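Local coordinates for protein short chain dehydrogenase (Mycobacterium smegmatis, PDB 3UCX) that probably works as an NAD(P)-dependent oxidoreductase of the short-chain dehydrogenase family, its natural substrate not being established, at residues S224-A238 with G252-A264. Sequence-based numbering, arbitrary orientation.
Sequences SDLKRLPTEDEVASA and GQALDVNCGEYKA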
# COMPACT_ATOMS: atom_id res chain seq x y z
N SER A 224 -13.06 -13.55 4.66
CA SER A 224 -12.47 -13.98 3.38
C SER A 224 -13.51 -13.88 2.27
O SER A 224 -14.72 -13.86 2.55
CB SER A 224 -11.94 -15.41 3.45
OG SER A 224 -12.98 -16.38 3.52
N ASP A 225 -13.04 -13.82 1.02
CA ASP A 225 -13.95 -13.82 -0.13
C ASP A 225 -14.58 -15.20 -0.36
O ASP A 225 -15.72 -15.30 -0.82
CB ASP A 225 -13.21 -13.44 -1.41
CG ASP A 225 -12.66 -12.01 -1.37
OD1 ASP A 225 -13.20 -11.13 -0.66
OD2 ASP A 225 -11.68 -11.80 -2.10
N LEU A 226 -13.81 -16.24 -0.11
CA LEU A 226 -14.19 -17.61 -0.45
C LEU A 226 -14.94 -18.32 0.68
O LEU A 226 -15.49 -19.41 0.49
CB LEU A 226 -12.95 -18.39 -0.87
CG LEU A 226 -12.26 -17.85 -2.13
CD1 LEU A 226 -10.88 -18.49 -2.27
CD2 LEU A 226 -13.06 -18.09 -3.40
N LYS A 227 -14.95 -17.70 1.85
CA LYS A 227 -15.58 -18.23 3.05
C LYS A 227 -15.00 -19.58 3.43
O LYS A 227 -15.71 -20.49 3.86
CB LYS A 227 -17.10 -18.32 2.87
CG LYS A 227 -17.71 -17.05 2.33
CD LYS A 227 -17.45 -15.87 3.24
CE LYS A 227 -17.88 -14.60 2.54
NZ LYS A 227 -17.52 -13.38 3.31
N ARG A 228 -13.68 -19.69 3.27
CA ARG A 228 -12.92 -20.84 3.75
C ARG A 228 -11.53 -20.35 4.13
O ARG A 228 -11.08 -19.32 3.62
CB ARG A 228 -12.80 -21.95 2.71
CG ARG A 228 -12.37 -21.54 1.32
CD ARG A 228 -12.38 -22.73 0.36
NE ARG A 228 -12.15 -22.36 -1.06
CZ ARG A 228 -10.95 -22.29 -1.65
NH1 ARG A 228 -9.85 -22.52 -0.96
NH2 ARG A 228 -10.85 -21.98 -2.94
N LEU A 229 -10.88 -21.06 5.03
CA LEU A 229 -9.51 -20.76 5.39
C LEU A 229 -8.60 -21.50 4.41
O LEU A 229 -8.92 -22.62 3.98
CB LEU A 229 -9.23 -21.24 6.82
CG LEU A 229 -10.01 -20.57 7.95
CD1 LEU A 229 -9.57 -21.15 9.29
CD2 LEU A 229 -9.80 -19.05 7.94
N PRO A 230 -7.44 -20.89 4.05
CA PRO A 230 -6.49 -21.65 3.27
C PRO A 230 -5.95 -22.83 4.07
O PRO A 230 -5.86 -22.76 5.29
CB PRO A 230 -5.38 -20.62 2.96
CG PRO A 230 -5.45 -19.67 4.06
CD PRO A 230 -6.92 -19.58 4.45
N THR A 231 -5.64 -23.90 3.35
CA THR A 231 -5.10 -25.12 3.94
C THR A 231 -3.58 -25.08 3.96
O THR A 231 -2.97 -24.27 3.26
CB THR A 231 -5.49 -26.35 3.14
OG1 THR A 231 -4.87 -26.29 1.85
CG2 THR A 231 -7.05 -26.47 3.00
N GLU A 232 -2.98 -25.97 4.74
CA GLU A 232 -1.53 -26.10 4.77
C GLU A 232 -1.00 -26.34 3.36
O GLU A 232 -0.00 -25.72 2.96
CB GLU A 232 -1.11 -27.22 5.72
CG GLU A 232 -1.36 -26.88 7.18
CD GLU A 232 -0.92 -27.97 8.14
OE1 GLU A 232 -0.06 -28.81 7.76
OE2 GLU A 232 -1.40 -27.94 9.29
N ASP A 233 -1.67 -27.21 2.60
CA ASP A 233 -1.25 -27.43 1.22
C ASP A 233 -1.33 -26.16 0.37
O ASP A 233 -0.47 -25.93 -0.47
CB ASP A 233 -2.01 -28.58 0.55
CG ASP A 233 -1.38 -29.95 0.81
OD1 ASP A 233 -0.14 -30.11 0.74
OD2 ASP A 233 -2.14 -30.89 1.07
N GLU A 234 -2.36 -25.35 0.56
CA GLU A 234 -2.52 -24.15 -0.28
C GLU A 234 -1.43 -23.13 0.01
O GLU A 234 -0.94 -22.44 -0.90
CB GLU A 234 -3.93 -23.53 -0.12
CG GLU A 234 -4.99 -24.32 -0.88
CD GLU A 234 -6.44 -23.94 -0.55
OE1 GLU A 234 -6.70 -23.51 0.58
OE2 GLU A 234 -7.30 -24.09 -1.44
N VAL A 235 -1.04 -23.02 1.27
CA VAL A 235 0.02 -22.08 1.63
C VAL A 235 1.35 -22.65 1.13
O VAL A 235 2.19 -21.92 0.54
CB VAL A 235 0.05 -21.81 3.15
CG1 VAL A 235 1.25 -20.90 3.52
CG2 VAL A 235 -1.29 -21.22 3.59
N ALA A 236 1.56 -23.95 1.33
CA ALA A 236 2.73 -24.63 0.79
C ALA A 236 2.89 -24.46 -0.72
O ALA A 236 4.01 -24.24 -1.24
CB ALA A 236 2.70 -26.12 1.15
N SER A 237 1.79 -24.58 -1.47
CA SER A 237 1.84 -24.37 -2.92
C SER A 237 2.41 -22.99 -3.30
O SER A 237 3.18 -22.86 -4.26
CB SER A 237 0.46 -24.53 -3.54
OG SER A 237 0.02 -25.89 -3.49
N ALA A 238 1.96 -21.96 -2.60
CA ALA A 238 2.46 -20.58 -2.82
C ALA A 238 3.97 -20.48 -2.56
O ALA A 238 4.70 -19.85 -3.31
CB ALA A 238 1.71 -19.60 -1.93
N GLY A 252 11.28 -9.50 -4.36
CA GLY A 252 10.84 -8.38 -3.57
C GLY A 252 9.35 -8.34 -3.25
O GLY A 252 8.87 -7.31 -2.75
N GLN A 253 8.63 -9.44 -3.49
CA GLN A 253 7.17 -9.44 -3.44
C GLN A 253 6.64 -10.20 -2.25
O GLN A 253 7.29 -11.11 -1.75
CB GLN A 253 6.58 -10.06 -4.72
CG GLN A 253 7.07 -9.39 -5.99
CD GLN A 253 6.97 -7.87 -5.96
OE1 GLN A 253 5.96 -7.31 -5.52
NE2 GLN A 253 8.04 -7.18 -6.44
N ALA A 254 5.44 -9.80 -1.81
CA ALA A 254 4.70 -10.47 -0.77
C ALA A 254 3.45 -11.10 -1.44
O ALA A 254 2.66 -10.40 -2.06
CB ALA A 254 4.27 -9.44 0.29
N LEU A 255 3.28 -12.40 -1.32
CA LEU A 255 2.11 -13.06 -1.91
C LEU A 255 1.22 -13.52 -0.74
O LEU A 255 1.62 -14.35 0.07
CB LEU A 255 2.55 -14.25 -2.74
CG LEU A 255 1.49 -15.16 -3.39
CD1 LEU A 255 0.60 -14.32 -4.30
CD2 LEU A 255 2.10 -16.34 -4.14
N ASP A 256 0.05 -12.93 -0.65
CA ASP A 256 -0.87 -13.19 0.46
C ASP A 256 -1.71 -14.39 0.13
O ASP A 256 -2.26 -14.47 -0.96
CB ASP A 256 -1.78 -11.99 0.68
CG ASP A 256 -1.03 -10.75 1.18
OD1 ASP A 256 -0.21 -10.20 0.42
OD2 ASP A 256 -1.28 -10.31 2.31
N VAL A 257 -1.79 -15.33 1.07
CA VAL A 257 -2.57 -16.55 0.88
C VAL A 257 -3.60 -16.54 2.01
O VAL A 257 -3.34 -17.00 3.12
CB VAL A 257 -1.71 -17.82 0.91
CG1 VAL A 257 -2.56 -19.07 0.58
CG2 VAL A 257 -0.53 -17.74 -0.06
N ASN A 258 -4.76 -15.98 1.71
CA ASN A 258 -5.75 -15.69 2.72
C ASN A 258 -7.18 -15.76 2.26
O ASN A 258 -8.08 -15.25 2.95
CB ASN A 258 -5.45 -14.32 3.36
CG ASN A 258 -5.52 -13.17 2.37
OD1 ASN A 258 -6.21 -13.25 1.34
ND2 ASN A 258 -4.83 -12.06 2.69
N CYS A 259 -7.41 -16.38 1.11
CA CYS A 259 -8.74 -16.54 0.54
C CYS A 259 -9.46 -15.22 0.35
O CYS A 259 -10.69 -15.18 0.26
CB CYS A 259 -9.55 -17.57 1.34
SG CYS A 259 -8.81 -19.20 1.14
N GLY A 260 -8.67 -14.14 0.22
CA GLY A 260 -9.21 -12.83 -0.11
C GLY A 260 -9.47 -11.88 1.05
O GLY A 260 -9.90 -10.77 0.81
N GLU A 261 -9.18 -12.26 2.28
CA GLU A 261 -9.53 -11.43 3.43
C GLU A 261 -8.91 -10.03 3.37
O GLU A 261 -9.59 -9.02 3.65
CB GLU A 261 -9.20 -12.12 4.76
CG GLU A 261 -9.79 -11.37 5.94
CD GLU A 261 -9.78 -12.11 7.26
OE1 GLU A 261 -9.27 -13.22 7.36
OE2 GLU A 261 -10.26 -11.53 8.24
N TYR A 262 -7.64 -9.97 2.99
CA TYR A 262 -6.94 -8.72 2.71
C TYR A 262 -6.30 -8.80 1.33
O TYR A 262 -5.77 -9.84 0.93
CB TYR A 262 -5.89 -8.40 3.77
CG TYR A 262 -6.52 -8.19 5.13
CD1 TYR A 262 -7.02 -6.94 5.51
CD2 TYR A 262 -6.66 -9.25 6.02
CE1 TYR A 262 -7.62 -6.78 6.76
CE2 TYR A 262 -7.25 -9.09 7.26
CZ TYR A 262 -7.73 -7.87 7.62
OH TYR A 262 -8.31 -7.73 8.87
N LYS A 263 -6.36 -7.69 0.61
CA LYS A 263 -5.95 -7.64 -0.77
C LYS A 263 -4.80 -6.65 -0.96
O LYS A 263 -4.85 -5.52 -0.47
CB LYS A 263 -7.13 -7.23 -1.62
CG LYS A 263 -8.30 -8.20 -1.50
CD LYS A 263 -9.43 -7.87 -2.44
CE LYS A 263 -10.60 -8.87 -2.32
NZ LYS A 263 -11.21 -9.01 -0.97
N ALA A 264 -3.78 -7.08 -1.68
CA ALA A 264 -2.62 -6.23 -1.98
C ALA A 264 -2.01 -6.66 -3.32
O ALA A 264 -1.11 -5.96 -3.85
CB ALA A 264 -1.57 -6.35 -0.89
OXT ALA A 264 -2.44 -7.68 -3.89
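Lys263 is extended as far as CE and then bends at its last torsion (chi4 58°), which turns NZ onto the carboxylate of Asp225, whose CG lies beside its own backbone N. The two side chains arrive from opposite directions: the salt bridge is made by Lys263 NZ, 2.9 Å from Asp225 OD1 on its syn lone pair, with a weak second bond to Asp225 OD2. Lys263 NZ also donates to Gly260 O at 2.8 Å, in the carbonyl plane, so it bridges the acid and the type I' turn Asn258-Glu261; Asp225 OD1 also bonds Thr176 of the second subunit. Inside the turn, Asn258 OD1 accepts from Gly260 N, an Asx turn. Cys259 O receives Asp225 N at 2.8 Å, through a bent N-H···O angle of 132°, and Leu226 N more weakly. Cys259 SG packs against Arg228 O and the Pro230 ring, with SG 3.8 Å from Pro230 CD. Further along, Val257 divides its branches: CG1 touches Pro230 CB and Val235 CG2, whereas Val257 CG2 presses on Ala238 CB at 3.5 Å, closer than ordinary van der Waals contact. Leu255 CD2 reaches the same methyl. Thr231 and Glu234 form a capping box at the start of helix 232-238, and the Glu234 carboxylate is also bound by Ser248 of the second subunit. Helix 232-238 runs nearly antiparallel to strand 254-257 (165°, axes 9.1 Å apart), as expected where the last helix of a Rossmann-fold short-chain dehydrogenase packs on the seventh strand, at one edge of the parallel sheet within the chain.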